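Local structure of amidohydrolase (Brucella melitensis biovar Abortus, 4F0L) at residues N63-A68 / G126-L131; H67-G72 / K96-M101; T102-E107 / A147-A152. The protein probably acts as a metal-dependent deaminase of the amidohydrolase family, related to formimidoylglutamate deiminase, and holds an iron ion in its active site. All blocks are in the same frame, centred on the assembly; numbering follows the deposited sequence. Where two conformers were deposited one is given.

Overall arrangement
Contact 1 lies in the core, its centre about 7 Å from the centre of the chain. Contacts 2 and 3 lie farther out, at about 17 and 18 Å. Contact 1 pairs two parallel strands and holds two iron ligands, so its chemistry is hydrogen bonds, metal bonds and aromatic rings. Contact 2 starts from the same His67 and Ala68. It is also buried, but its side-chain packing is apolar and it has no hydrogen bond between its segments. Contact 3 joins two helices at the surface, chiefly through one salt bridge. It shares chain elements with contact 1: helix 103-119 leads into strand 122-129, which is followed by helix 145-157.

Contact 1 of 3, residues N63-A68 / G126-L131; sequences NLHSHA and GEFHYL. With FE (Fe (III) ion), chain E.
Glu127 reaches across from strand 122-129 to the end of strand 56-66. Its CB lies on the same sheet face as that of Ser66, the residue it pairs with. CG stands anti to the backbone N (chi1 -173°), and a bend at chi2 turns the carboxylate toward Ser66 and Ala68. Glu127 CD lies 3.4 Å from Ser66 O. Glu127 OE1 takes a hydrogen bond from Ser66 OG at 2.8 Å, on its syn side but out of the carboxylate plane. Tyr114 OH also bonds OE1. Glu127 OE2 uses its syn lone pair for Ala68 N, at 2.7 Å. The carboxylate thus bonds to both Ser66, the last strand residue, and Ala68 beyond it.

The backbones are parallel. Gly126 N donates to Asn63 O, and Phe128 N donates to Ser66 O at 2.9 Å. Ser66 N to Gly126 O is weak.

His65 and His67 bind the iron ion through NE2, each at 2.2 Å. Two waters, His241 and Asp329 complete the site. ND1 of His67 donates to Phe128 O at 3.0 Å, and this oxygen lies in the imidazole plane. The bond fixes the rotation of the ring and leaves NE2 turned to the metal. His65 and Phe128 form an offset edge-to-face pair, with His65 CE1 3.2 Å from Phe128 CD2, over the Phe128 face, and the planes 65° apart. CE2 of Tyr130 lies over one face of the His67 ring, toward its rim; the two rings meet obliquely. The four rings form an aromatic cluster beside the iron.

The His-X-His motif at the end of the first barrel strand is a hallmark of amidohydrolases. Strand 122-129 runs between strands 56-66 and 160-167. Helix 103-119 packs on Ser66 and Ala68, and Ile150 of helix 145-157 packs on Glu127.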
ATOM      1  N   ASN B  63       0.967  16.176  -7.993  1.00 13.16           N
ATOM      2  CA  ASN B  63       1.063  15.818  -6.592  1.00 12.46           C
ATOM      3  C   ASN B  63       0.697  17.079  -5.853  1.00 12.48           C
ATOM      4  O   ASN B  63       1.518  17.936  -5.635  1.00 12.52           O
ATOM      5  CB  ASN B  63       2.485  15.340  -6.264  1.00 12.76           C
ATOM      6  CG  ASN B  63       2.564  14.621  -4.924  1.00 12.34           C
ATOM      7  OD1 ASN B  63       2.093  15.122  -3.899  1.00 12.73           O
ATOM      8  ND2 ASN B  63       3.133  13.438  -4.938  1.00 11.99           N
ATOM      9  N   LEU B  64      -0.572  17.238  -5.507  1.00 12.62           N
ATOM     10  CA  LEU B  64      -1.063  18.592  -5.227  1.00 13.10           C
ATOM     11  C   LEU B  64      -0.771  19.136  -3.821  1.00 13.26           C
ATOM     12  O   LEU B  64      -1.185  20.236  -3.521  1.00 13.70           O
ATOM     13  CB  LEU B  64      -2.561  18.702  -5.567  1.00 13.56           C
ATOM     14  CG  LEU B  64      -3.575  17.735  -4.971  1.00 13.50           C
ATOM     15  CD1 LEU B  64      -3.320  17.519  -3.487  1.00 13.01           C
ATOM     16  CD2 LEU B  64      -4.961  18.308  -5.226  1.00 14.14           C
ATOM     17  N   HIS B  65      -0.023  18.403  -2.983  1.00 12.72           N
ATOM     18  CA  HIS B  65       0.241  18.843  -1.588  1.00 12.98           C
ATOM     19  C   HIS B  65       1.412  18.082  -1.049  1.00 12.89           C
ATOM     20  O   HIS B  65       1.363  16.851  -0.905  1.00 11.98           O
ATOM     21  CB  HIS B  65      -0.963  18.575  -0.704  1.00 13.22           C
ATOM     22  CG  HIS B  65      -0.871  19.147   0.677  1.00 13.39           C
ATOM     23  ND1 HIS B  65      -1.046  20.471   0.926  1.00 13.90           N
ATOM     24  CD2 HIS B  65      -0.669  18.541   1.905  1.00 13.50           C
ATOM     25  CE1 HIS B  65      -0.904  20.690   2.251  1.00 14.25           C
ATOM     26  NE2 HIS B  65      -0.708  19.513   2.852  1.00 13.72           N
ATOM     27  N   SER B  66       2.469  18.831  -0.779  1.00 13.66           N
ATOM     28  CA  SER B  66       3.756  18.334  -0.331  1.00 14.08           C
ATOM     29  C   SER B  66       4.383  19.310   0.662  1.00 15.02           C
ATOM     30  O   SER B  66       4.300  20.515   0.499  1.00 14.69           O
ATOM     31  CB  SER B  66       4.683  18.158  -1.531  1.00 13.92           C
ATOM     32  OG  SER B  66       6.037  18.053  -1.159  1.00 14.33           O
ATOM     33  N   HIS B  67       4.981  18.755   1.713  1.00 16.04           N
ATOM     34  CA  HIS B  67       5.945  19.462   2.542  1.00 17.20           C
ATOM     35  C   HIS B  67       7.256  18.793   2.380  1.00 16.80           C
ATOM     36  O   HIS B  67       7.535  17.776   3.039  1.00 16.22           O
ATOM     37  CB  HIS B  67       5.532  19.439   4.009  1.00 18.88           C
ATOM     38  CG  HIS B  67       4.075  19.689   4.214  1.00 20.34           C
ATOM     39  ND1 HIS B  67       3.483  20.823   3.825  1.00 23.18           N
ATOM     40  CD2 HIS B  67       3.087  18.897   4.766  1.00 21.07           C
ATOM     41  CE1 HIS B  67       2.162  20.753   4.133  1.00 23.04           C
ATOM     42  NE2 HIS B  67       1.935  19.578   4.705  1.00 21.59           N
ATOM     43  N   ALA B  68       8.106  19.380   1.542  1.00 16.61           N
ATOM     44  CA  ALA B  68       9.293  18.683   1.049  1.00 16.44           C
ATOM     45  C   ALA B  68      10.203  18.219   2.184  1.00 17.05           C
ATOM     46  O   ALA B  68      10.706  17.108   2.145  1.00 16.77           O
ATOM     47  CB  ALA B  68      10.074  19.533   0.060  1.00 16.16           C
ATOM     48  N   GLY B 126       2.681  20.541  -5.922  1.00 12.95           N
ATOM     49  CA  GLY B 126       2.131  21.673  -5.177  1.00 13.49           C
ATOM     50  C   GLY B 126       2.791  21.747  -3.844  1.00 13.47           C
ATOM     51  O   GLY B 126       2.452  20.998  -2.941  1.00 15.70           O
ATOM     52  N   GLU B 127       3.828  22.565  -3.751  1.00 14.29           N
ATOM     53  CA  GLU B 127       4.646  22.660  -2.556  1.00 14.57           C
ATOM     54  C   GLU B 127       4.053  23.673  -1.575  1.00 14.62           C
ATOM     55  O   GLU B 127       4.113  24.869  -1.783  1.00 14.90           O
ATOM     56  CB  GLU B 127       6.079  23.048  -2.896  1.00 14.85           C
ATOM     57  CG  GLU B 127       7.032  23.010  -1.711  1.00 15.16           C
ATOM     58  CD  GLU B 127       7.165  21.636  -1.054  1.00 15.52           C
ATOM     59  OE1 GLU B 127       7.125  20.599  -1.767  1.00 15.74           O
ATOM     60  OE2 GLU B 127       7.320  21.601   0.188  1.00 15.65           O
ATOM     61  N   PHE B 128       3.483  23.133  -0.518  1.00 14.67           N
ATOM     62  CA  PHE B 128       2.752  23.870   0.500  1.00 15.25           C
ATOM     63  C   PHE B 128       3.839  24.187   1.522  1.00 16.20           C
ATOM     64  O   PHE B 128       4.130  23.389   2.445  1.00 17.93           O
ATOM     65  CB  PHE B 128       1.656  22.931   1.045  1.00 14.56           C
ATOM     66  CG  PHE B 128       0.645  23.571   1.959  1.00 14.50           C
ATOM     67  CD1 PHE B 128       0.936  23.789   3.299  1.00 15.31           C
ATOM     68  CD2 PHE B 128      -0.623  23.831   1.521  1.00 14.52           C
ATOM     69  CE1 PHE B 128      -0.030  24.313   4.172  1.00 15.46           C
ATOM     70  CE2 PHE B 128      -1.588  24.345   2.371  1.00 15.00           C
ATOM     71  CZ  PHE B 128      -1.293  24.586   3.704  1.00 15.30           C
ATOM     72  N   HIS B 129       4.434  25.361   1.331  1.00 17.08           N
ATOM     73  CA  HIS B 129       5.747  25.664   1.846  1.00 18.42           C
ATOM     74  C   HIS B 129       5.721  26.580   3.049  1.00 19.31           C
ATOM     75  O   HIS B 129       5.424  27.788   2.910  1.00 18.65           O
ATOM     76  CB  HIS B 129       6.539  26.350   0.733  1.00 18.56           C
ATOM     77  CG  HIS B 129       7.889  26.814   1.167  1.00 19.19           C
ATOM     78  ND1 HIS B 129       8.806  25.968   1.647  1.00 19.66           N
ATOM     79  CD2 HIS B 129       8.459  28.087   1.203  1.00 20.02           C
ATOM     80  CE1 HIS B 129       9.925  26.652   1.951  1.00 20.28           C
ATOM     81  NE2 HIS B 129       9.712  27.951   1.685  1.00 20.05           N
ATOM     82  N   TYR B 130       6.024  26.046   4.220  1.00 19.98           N
ATOM     83  CA  TYR B 130       5.985  26.878   5.432  1.00 21.97           C
ATOM     84  C   TYR B 130       7.298  27.016   6.197  1.00 21.18           C
ATOM     85  O   TYR B 130       7.330  27.656   7.235  1.00 20.55           O
ATOM     86  CB  TYR B 130       4.857  26.446   6.388  1.00 23.10           C
ATOM     87  CG  TYR B 130       4.856  25.030   6.897  1.00 24.42           C
ATOM     88  CD1 TYR B 130       5.636  24.650   7.984  1.00 26.22           C
ATOM     89  CD2 TYR B 130       3.989  24.088   6.365  1.00 26.55           C
ATOM     90  CE1 TYR B 130       5.597  23.352   8.481  1.00 27.40           C
ATOM     91  CE2 TYR B 130       3.933  22.792   6.868  1.00 27.44           C
ATOM     92  CZ  TYR B 130       4.728  22.434   7.920  1.00 27.63           C
ATOM     93  OH  TYR B 130       4.666  21.150   8.409  1.00 27.57           O
ATOM     94  N   LEU B 131       8.366  26.420   5.690  1.00 20.97           N
ATOM     95  CA  LEU B 131       9.634  26.472   6.355  1.00 22.03           C
ATOM     96  C   LEU B 131      10.387  27.674   5.791  1.00 22.11           C
ATOM     97  O   LEU B 131      11.125  27.560   4.797  1.00 21.87           O
ATOM     98  CB  LEU B 131      10.381  25.176   6.120  1.00 22.82           C
ATOM     99  CG  LEU B 131      11.743  25.044   6.769  1.00 25.02           C
ATOM    100  CD1 LEU B 131      11.689  25.295   8.267  1.00 25.77           C
ATOM    101  CD2 LEU B 131      12.309  23.659   6.417  1.00 24.00           C
TER
HETATM  102 FE    FE E 501      -0.142  18.920   4.863  1.00 32.76          FE
HETATM  103  O   HOH W   1      -1.511  17.572   5.881  1.00 25.98           O
HETATM  104  O   HOH W   2       0.652  18.571   6.967  1.00 32.69           O

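Contact 2 of 3, residues H67-G72 / K96-M101; sequences HAFQYG and KFALTM. With FE (Fe (III) ion), chain E.
Phe69 and Phe97 bury the most surface here, followed by Gly72 and Met101. Phe69 sits just after the iron ligand His67, in a helical turn of the loop that leaves strand 56-66. Its CB points toward the end of helix 88-100. CG lies between the backbone N and the carbonyl carbon (chi1 74°), which turns the ring slantwise against the helix, toward Ala98. Phe69 CE1 meets Ala98 CB at 3.9 Å. CB of Phe97 comes to the edge of the same ring, 4.4 Å from Phe69 CD1. At the base of the side chain, Phe69 CB rests against Met101 SD at 3.7 Å. A bend at chi3 of Met101 brings its CE to this CB as well.

The Phe97 ring lies against the backbone of Gly72. Phe97 CZ is 3.3 Å from Gly72 O, and Phe97 CE2 is 3.4 Å from Gly72 C. Met101 CE lies at the edge of the Phe97 ring, near its plane. The side-chain contacts are apolar, and no hydrogen bond joins the two segments. Leu456 of helix 442-457 packs on both Phe97 and Met101.

The arrangement fits the long loop after the first strand of an amidohydrolase barrel. Here the residues that follow the metal-binding His-X-His motif pack on the helix that ends this loop.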
ATOM      1  N   HIS B  67       4.981  18.755   1.713  1.00 16.04           N
ATOM      2  CA  HIS B  67       5.945  19.462   2.542  1.00 17.20           C
ATOM      3  C   HIS B  67       7.256  18.793   2.380  1.00 16.80           C
ATOM      4  O   HIS B  67       7.535  17.776   3.039  1.00 16.22           O
ATOM      5  CB  HIS B  67       5.532  19.439   4.009  1.00 18.88           C
ATOM      6  CG  HIS B  67       4.075  19.689   4.214  1.00 20.34           C
ATOM      7  ND1 HIS B  67       3.483  20.823   3.825  1.00 23.18           N
ATOM      8  CD2 HIS B  67       3.087  18.897   4.766  1.00 21.07           C
ATOM      9  CE1 HIS B  67       2.162  20.753   4.133  1.00 23.04           C
ATOM     10  NE2 HIS B  67       1.935  19.578   4.705  1.00 21.59           N
ATOM     11  N   ALA B  68       8.106  19.380   1.542  1.00 16.61           N
ATOM     12  CA  ALA B  68       9.293  18.683   1.049  1.00 16.44           C
ATOM     13  C   ALA B  68      10.203  18.219   2.184  1.00 17.05           C
ATOM     14  O   ALA B  68      10.706  17.108   2.145  1.00 16.77           O
ATOM     15  CB  ALA B  68      10.074  19.533   0.060  1.00 16.16           C
ATOM     16  N   PHE B  69      10.385  19.042   3.215  1.00 18.03           N
ATOM     17  CA  PHE B  69      11.327  18.698   4.292  1.00 18.53           C
ATOM     18  C   PHE B  69      10.955  17.434   5.050  1.00 17.98           C
ATOM     19  O   PHE B  69      11.823  16.767   5.570  1.00 17.00           O
ATOM     20  CB  PHE B  69      11.539  19.876   5.265  1.00 20.08           C
ATOM     21  CG  PHE B  69      10.380  20.137   6.190  1.00 20.82           C
ATOM     22  CD1 PHE B  69      10.301  19.508   7.412  1.00 21.59           C
ATOM     23  CD2 PHE B  69       9.368  21.035   5.834  1.00 21.39           C
ATOM     24  CE1 PHE B  69       9.229  19.760   8.267  1.00 22.19           C
ATOM     25  CE2 PHE B  69       8.302  21.291   6.676  1.00 21.32           C
ATOM     26  CZ  PHE B  69       8.230  20.646   7.898  1.00 21.65           C
ATOM     27  N   GLN B  70       9.660  17.112   5.088  1.00 17.89           N
ATOM     28  CA  GLN B  70       9.184  15.955   5.808  1.00 17.92           C
ATOM     29  C   GLN B  70       9.637  14.655   5.160  1.00 18.08           C
ATOM     30  O   GLN B  70       9.658  13.605   5.827  1.00 18.80           O
ATOM     31  CB  GLN B  70       7.651  16.005   6.008  1.00 17.73           C
ATOM     32  CG  GLN B  70       7.240  17.164   6.925  1.00 17.90           C
ATOM     33  CD  GLN B  70       5.747  17.288   7.130  1.00 18.44           C
ATOM     34  OE1 GLN B  70       4.993  16.410   6.781  1.00 19.01           O
ATOM     35  NE2 GLN B  70       5.319  18.365   7.772  1.00 19.22           N
ATOM     36  N   TYR B  71       9.998  14.704   3.876  1.00 17.32           N
ATOM     37  CA  TYR B  71      10.571  13.527   3.206  1.00 17.35           C
ATOM     38  C   TYR B  71      11.790  13.027   3.976  1.00 18.86           C
ATOM     39  O   TYR B  71      12.082  11.842   3.981  1.00 18.87           O
ATOM     40  CB  TYR B  71      11.000  13.893   1.801  1.00 16.64           C
ATOM     41  CG  TYR B  71      11.598  12.799   0.917  1.00 15.99           C
ATOM     42  CD1 TYR B  71      10.813  11.770   0.388  1.00 14.75           C
ATOM     43  CD2 TYR B  71      12.945  12.861   0.539  1.00 16.07           C
ATOM     44  CE1 TYR B  71      11.363  10.795  -0.440  1.00 14.84           C
ATOM     45  CE2 TYR B  71      13.500  11.922  -0.301  1.00 16.33           C
ATOM     46  CZ  TYR B  71      12.707  10.871  -0.783  1.00 15.67           C
ATOM     47  OH  TYR B  71      13.281   9.951  -1.630  1.00 15.53           O
ATOM     48  N   GLY B  72      12.538  13.947   4.579  1.00 19.77           N
ATOM     49  CA  GLY B  72      13.697  13.560   5.381  1.00 21.54           C
ATOM     50  C   GLY B  72      13.346  12.703   6.596  1.00 21.64           C
ATOM     51  O   GLY B  72      14.160  11.914   7.046  1.00 21.95           O
ATOM     52  N   LYS B  96      12.141  18.435  15.173  1.00 36.97           N
ATOM     53  CA  LYS B  96      13.597  18.259  15.084  1.00 37.10           C
ATOM     54  C   LYS B  96      14.113  18.629  13.686  1.00 34.91           C
ATOM     55  O   LYS B  96      15.058  19.411  13.573  1.00 34.33           O
ATOM     56  CB  LYS B  96      14.029  16.843  15.433  1.00 40.03           C
ATOM     57  CG  LYS B  96      15.517  16.590  15.190  1.00 43.12           C
ATOM     58  CD  LYS B  96      16.018  15.336  15.888  1.00 47.17           C
ATOM     59  CE  LYS B  96      17.332  14.853  15.276  1.00 50.09           C
ATOM     60  NZ  LYS B  96      18.033  13.842  16.124  1.00 53.16           N
ATOM     61  N   PHE B  97      13.470  18.103  12.633  1.00 31.42           N
ATOM     62  CA  PHE B  97      13.818  18.478  11.251  1.00 30.08           C
ATOM     63  C   PHE B  97      13.507  19.959  10.954  1.00 29.25           C
ATOM     64  O   PHE B  97      14.358  20.669  10.430  1.00 27.17           O
ATOM     65  CB  PHE B  97      13.106  17.591  10.211  1.00 28.72           C
ATOM     66  CG  PHE B  97      13.781  16.269   9.982  1.00 29.37           C
ATOM     67  CD1 PHE B  97      13.742  15.284  10.964  1.00 30.34           C
ATOM     68  CD2 PHE B  97      14.492  16.023   8.805  1.00 28.60           C
ATOM     69  CE1 PHE B  97      14.378  14.062  10.769  1.00 31.27           C
ATOM     70  CE2 PHE B  97      15.128  14.813   8.606  1.00 28.41           C
ATOM     71  CZ  PHE B  97      15.068  13.830   9.587  1.00 30.21           C
ATOM     72  N   ALA B  98      12.278  20.383  11.249  1.00 27.21           N
ATOM     73  CA  ALA B  98      11.811  21.730  10.900  1.00 27.41           C
ATOM     74  C   ALA B  98      12.710  22.811  11.530  1.00 26.86           C
ATOM     75  O   ALA B  98      13.030  23.787  10.877  1.00 24.40           O
ATOM     76  CB  ALA B  98      10.337  21.932  11.297  1.00 26.35           C
ATOM     77  N   LEU B  99      13.169  22.590  12.762  1.00 27.43           N
ATOM     78  CA  LEU B  99      13.876  23.635  13.499  1.00 28.54           C
ATOM     79  C   LEU B  99      15.375  23.672  13.215  1.00 28.65           C
ATOM     80  O   LEU B  99      16.004  24.653  13.561  1.00 29.27           O
ATOM     81  CB  LEU B  99      13.617  23.534  15.011  1.00 29.39           C
ATOM     82  CG  LEU B  99      12.175  23.819  15.468  1.00 29.62           C
ATOM     83  CD1 LEU B  99      11.992  23.509  16.946  1.00 29.94           C
ATOM     84  CD2 LEU B  99      11.772  25.262  15.170  1.00 29.47           C
ATOM     85  N   THR B 100      15.939  22.646  12.567  1.00 27.55           N
ATOM     86  CA  THR B 100      17.393  22.603  12.318  1.00 28.45           C
ATOM     87  C   THR B 100      17.794  22.609  10.844  1.00 27.01           C
ATOM     88  O   THR B 100      18.956  22.845  10.521  1.00 26.70           O
ATOM     89  CB  THR B 100      18.048  21.365  12.958  1.00 29.49           C
ATOM     90  OG1 THR B 100      17.417  20.175  12.447  1.00 30.61           O
ATOM     91  CG2 THR B 100      17.946  21.430  14.470  1.00 30.32           C
ATOM     92  N   MET B 101      16.849  22.377   9.938  1.00 25.67           N
ATOM     93  CA  MET B 101      17.217  22.250   8.537  1.00 25.47           C
ATOM     94  C   MET B 101      17.761  23.576   7.960  1.00 24.51           C
ATOM     95  O   MET B 101      17.159  24.620   8.134  1.00 24.44           O
ATOM     96  CB  MET B 101      16.051  21.748   7.707  1.00 25.60           C
ATOM     97  CG  MET B 101      16.497  21.186   6.358  1.00 26.68           C
ATOM     98  SD  MET B 101      15.226  20.326   5.440  1.00 28.00           S
ATOM     99  CE  MET B 101      15.120  18.885   6.488  1.00 25.99           C
TER
HETATM  100 FE    FE E 501      -0.142  18.920   4.863  1.00 32.76          FE
HETATM  101  O   HOH W   1      -1.511  17.572   5.881  1.00 25.98           O
HETATM  102  O   HOH W   2       0.652  18.571   6.967  1.00 32.69           O

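Contact 3 of 3, residues T102-E107 / A147-A152; sequences TPEQAE and ADRIAA
Two helices on the outside of the amidohydrolase barrel are joined here at the surface by a salt bridge centred on Arg149. This residue of helix 145-157 faces Pro103, Glu104 and Glu107 of helix 103-119. It has the largest surface buried by the contact. Its CG is anti to the carbonyl carbon (chi1 -63°), and a bend at chi2 turns the chain across the start of the other helix, over Pro103. Arg149 CG and CD each pass 3.5 Å from Pro103 O. Arg149 NE lies 3.5 Å from Pro103 CB. One face of the guanidinium is covered by the backbone of Pro103 and Glu104.

Glu107 comes in at the edge of the guanidinium. Arg149 NH1 donates to Glu107 OE1 at 2.9 Å, nearly along the C-O axis of that oxygen and close to the guanidinium plane. The carboxylate and guanidinium planes are 59° apart, and only OE1 of Glu107 meets NH1. Glu107 OE2 touches Ala152 CB and takes a 2.6 Å hydrogen bond from a water. That water also gives a weak bond to Ala152 O. Glu104 OE2 lies 3.6 Å from Arg149 NH2, a long salt bridge that is doubtful because Glu104 has two conformers. Glu145 adds a further salt bridge, to NE of Arg149.

The short helical segments run in the same general direction, 32° apart, with their axes 8.8 Å from each other. The two helices flank strand 122-129 in the chain, one before it and one after, as in the repeating strand and helix order of a TIM barrel. Helix 103-119 starts with a capping box. Thr102 OG1 accepts from Gln105 N, and Gln105 OE1 accepts from Thr102 N at 3.0 Å. On the inner side, Ile150 packs on Glu127 and His129 of strand 122-129.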
ATOM      1  N   THR B 102      18.902  23.500   7.289  1.00 23.91           N
ATOM      2  CA  THR B 102      19.497  24.629   6.610  1.00 23.57           C
ATOM      3  C   THR B 102      18.980  24.721   5.155  1.00 23.20           C
ATOM      4  O   THR B 102      18.391  23.763   4.635  1.00 21.54           O
ATOM      5  CB  THR B 102      20.998  24.451   6.526  1.00 25.13           C
ATOM      6  OG1 THR B 102      21.266  23.354   5.644  1.00 24.58           O
ATOM      7  CG2 THR B 102      21.618  24.174   7.928  1.00 25.20           C
ATOM      8  N   PRO B 103      19.209  25.877   4.481  1.00 22.98           N
ATOM      9  CA  PRO B 103      18.741  25.976   3.091  1.00 22.17           C
ATOM     10  C   PRO B 103      19.415  24.970   2.136  1.00 22.25           C
ATOM     11  O   PRO B 103      18.757  24.419   1.261  1.00 21.76           O
ATOM     12  CB  PRO B 103      19.094  27.418   2.704  1.00 23.37           C
ATOM     13  CG  PRO B 103      19.125  28.149   4.005  1.00 23.64           C
ATOM     14  CD  PRO B 103      19.718  27.166   4.986  1.00 23.56           C
ATOM     15  N   GLU B 104      20.715  24.724   2.325  1.00 23.20           N
ATOM     16  CA  GLU B 104      21.442  23.736   1.548  0.50 23.00           C
ATOM     17  C   GLU B 104      20.806  22.360   1.727  1.00 22.44           C
ATOM     18  O   GLU B 104      20.607  21.610   0.763  1.00 21.61           O
ATOM     19  CB  GLU B 104      22.910  23.702   2.003  0.50 24.23           C
ATOM     20  CG  GLU B 104      23.713  24.967   1.687  0.50 24.86           C
ATOM     21  CD  GLU B 104      23.510  26.138   2.657  0.50 25.02           C
ATOM     22  OE1 GLU B 104      22.830  26.025   3.716  0.50 23.56           O
ATOM     23  OE2 GLU B 104      24.068  27.210   2.338  0.50 26.32           O
ATOM     24  N   GLN B 105      20.486  22.020   2.975  1.00 22.18           N
ATOM     25  CA  GLN B 105      19.846  20.721   3.256  1.00 21.74           C
ATOM     26  C   GLN B 105      18.441  20.659   2.658  1.00 20.53           C
ATOM     27  O   GLN B 105      18.042  19.638   2.102  1.00 20.50           O
ATOM     28  CB  GLN B 105      19.798  20.436   4.761  1.00 22.09           C
ATOM     29  CG  GLN B 105      21.159  20.187   5.378  1.00 22.79           C
ATOM     30  CD  GLN B 105      21.155  20.297   6.880  1.00 23.00           C
ATOM     31  OE1 GLN B 105      20.198  20.808   7.484  1.00 22.02           O
ATOM     32  NE2 GLN B 105      22.241  19.841   7.495  1.00 23.46           N
ATOM     33  N   ALA B 106      17.709  21.751   2.757  1.00 19.64           N
ATOM     34  CA  ALA B 106      16.362  21.789   2.240  1.00 18.83           C
ATOM     35  C   ALA B 106      16.350  21.574   0.727  1.00 18.31           C
ATOM     36  O   ALA B 106      15.471  20.901   0.217  1.00 17.66           O
ATOM     37  CB  ALA B 106      15.700  23.097   2.583  1.00 18.26           C
ATOM     38  N   GLU B 107      17.337  22.110   0.026  1.00 18.21           N
ATOM     39  CA  GLU B 107      17.405  21.913  -1.416  1.00 18.03           C
ATOM     40  C   GLU B 107      17.692  20.456  -1.756  1.00 17.60           C
ATOM     41  O   GLU B 107      17.092  19.903  -2.677  1.00 17.53           O
ATOM     42  CB  GLU B 107      18.466  22.803  -2.052  1.00 18.49           C
ATOM     43  CG  GLU B 107      18.418  22.771  -3.584  1.00 18.66           C
ATOM     44  CD  GLU B 107      19.413  23.694  -4.279  1.00 20.17           C
ATOM     45  OE1 GLU B 107      19.952  24.618  -3.635  1.00 20.88           O
ATOM     46  OE2 GLU B 107      19.640  23.494  -5.493  1.00 19.97           O
ATOM     47  N   ALA B 147      12.139  29.285  -0.196  1.00 20.24           N
ATOM     48  CA  ALA B 147      11.322  29.098  -1.419  1.00 19.14           C
ATOM     49  C   ALA B 147      12.212  29.028  -2.657  1.00 19.40           C
ATOM     50  O   ALA B 147      11.932  28.244  -3.591  1.00 18.04           O
ATOM     51  CB  ALA B 147      10.246  30.194  -1.582  1.00 18.35           C
ATOM     52  N   ASP B 148      13.284  29.825  -2.676  1.00 20.25           N
ATOM     53  CA  ASP B 148      14.250  29.772  -3.770  1.00 21.04           C
ATOM     54  C   ASP B 148      14.913  28.378  -3.866  1.00 20.78           C
ATOM     55  O   ASP B 148      15.231  27.892  -4.961  1.00 19.58           O
ATOM     56  CB  ASP B 148      15.346  30.827  -3.615  1.00 22.52           C
ATOM     57  CG  ASP B 148      14.813  32.266  -3.553  1.00 23.86           C
ATOM     58  OD1 ASP B 148      13.607  32.550  -3.746  1.00 23.86           O
ATOM     59  OD2 ASP B 148      15.652  33.139  -3.279  1.00 26.28           O
ATOM     60  N   ARG B 149      15.166  27.768  -2.707  1.00 20.43           N
ATOM     61  CA  ARG B 149      15.726  26.402  -2.679  1.00 20.09           C
ATOM     62  C   ARG B 149      14.773  25.363  -3.281  1.00 18.35           C
ATOM     63  O   ARG B 149      15.210  24.444  -4.014  1.00 17.00           O
ATOM     64  CB  ARG B 149      16.094  26.005  -1.261  1.00 20.60           C
ATOM     65  CG  ARG B 149      17.184  26.883  -0.653  1.00 22.25           C
ATOM     66  CD  ARG B 149      18.498  26.739  -1.408  1.00 23.77           C
ATOM     67  NE  ARG B 149      19.561  27.492  -0.761  1.00 25.50           N
ATOM     68  CZ  ARG B 149      20.866  27.233  -0.872  1.00 27.07           C
ATOM     69  NH1 ARG B 149      21.331  26.206  -1.588  1.00 27.82           N
ATOM     70  NH2 ARG B 149      21.731  28.006  -0.240  1.00 28.70           N
ATOM     71  N   ILE B 150      13.479  25.518  -2.984  1.00 17.56           N
ATOM     72  CA  ILE B 150      12.434  24.666  -3.561  1.00 16.65           C
ATOM     73  C   ILE B 150      12.462  24.798  -5.064  1.00 16.64           C
ATOM     74  O   ILE B 150      12.541  23.791  -5.789  1.00 16.49           O
ATOM     75  CB  ILE B 150      11.037  25.044  -3.028  1.00 16.61           C
ATOM     76  CG1 ILE B 150      10.915  24.728  -1.544  1.00 17.00           C
ATOM     77  CG2 ILE B 150       9.931  24.374  -3.825  1.00 15.64           C
ATOM     78  CD1 ILE B 150      11.320  23.321  -1.147  1.00 17.70           C
ATOM     79  N   ALA B 151      12.445  26.042  -5.537  1.00 16.33           N
ATOM     80  CA  ALA B 151      12.460  26.284  -6.953  1.00 16.77           C
ATOM     81  C   ALA B 151      13.739  25.762  -7.637  1.00 17.01           C
ATOM     82  O   ALA B 151      13.651  25.207  -8.734  1.00 16.55           O
ATOM     83  CB  ALA B 151      12.228  27.745  -7.254  1.00 17.41           C
ATOM     84  N   ALA B 152      14.893  25.913  -6.995  1.00 17.30           N
ATOM     85  CA  ALA B 152      16.130  25.357  -7.513  1.00 17.74           C
ATOM     86  C   ALA B 152      16.053  23.844  -7.591  1.00 17.52           C
ATOM     87  O   ALA B 152      16.502  23.255  -8.602  1.00 16.93           O
ATOM     88  CB  ALA B 152      17.347  25.782  -6.685  1.00 19.12           C
TER
HETATM   89  O   HOH W   3      18.883  21.528  -6.966  1.00 15.97           O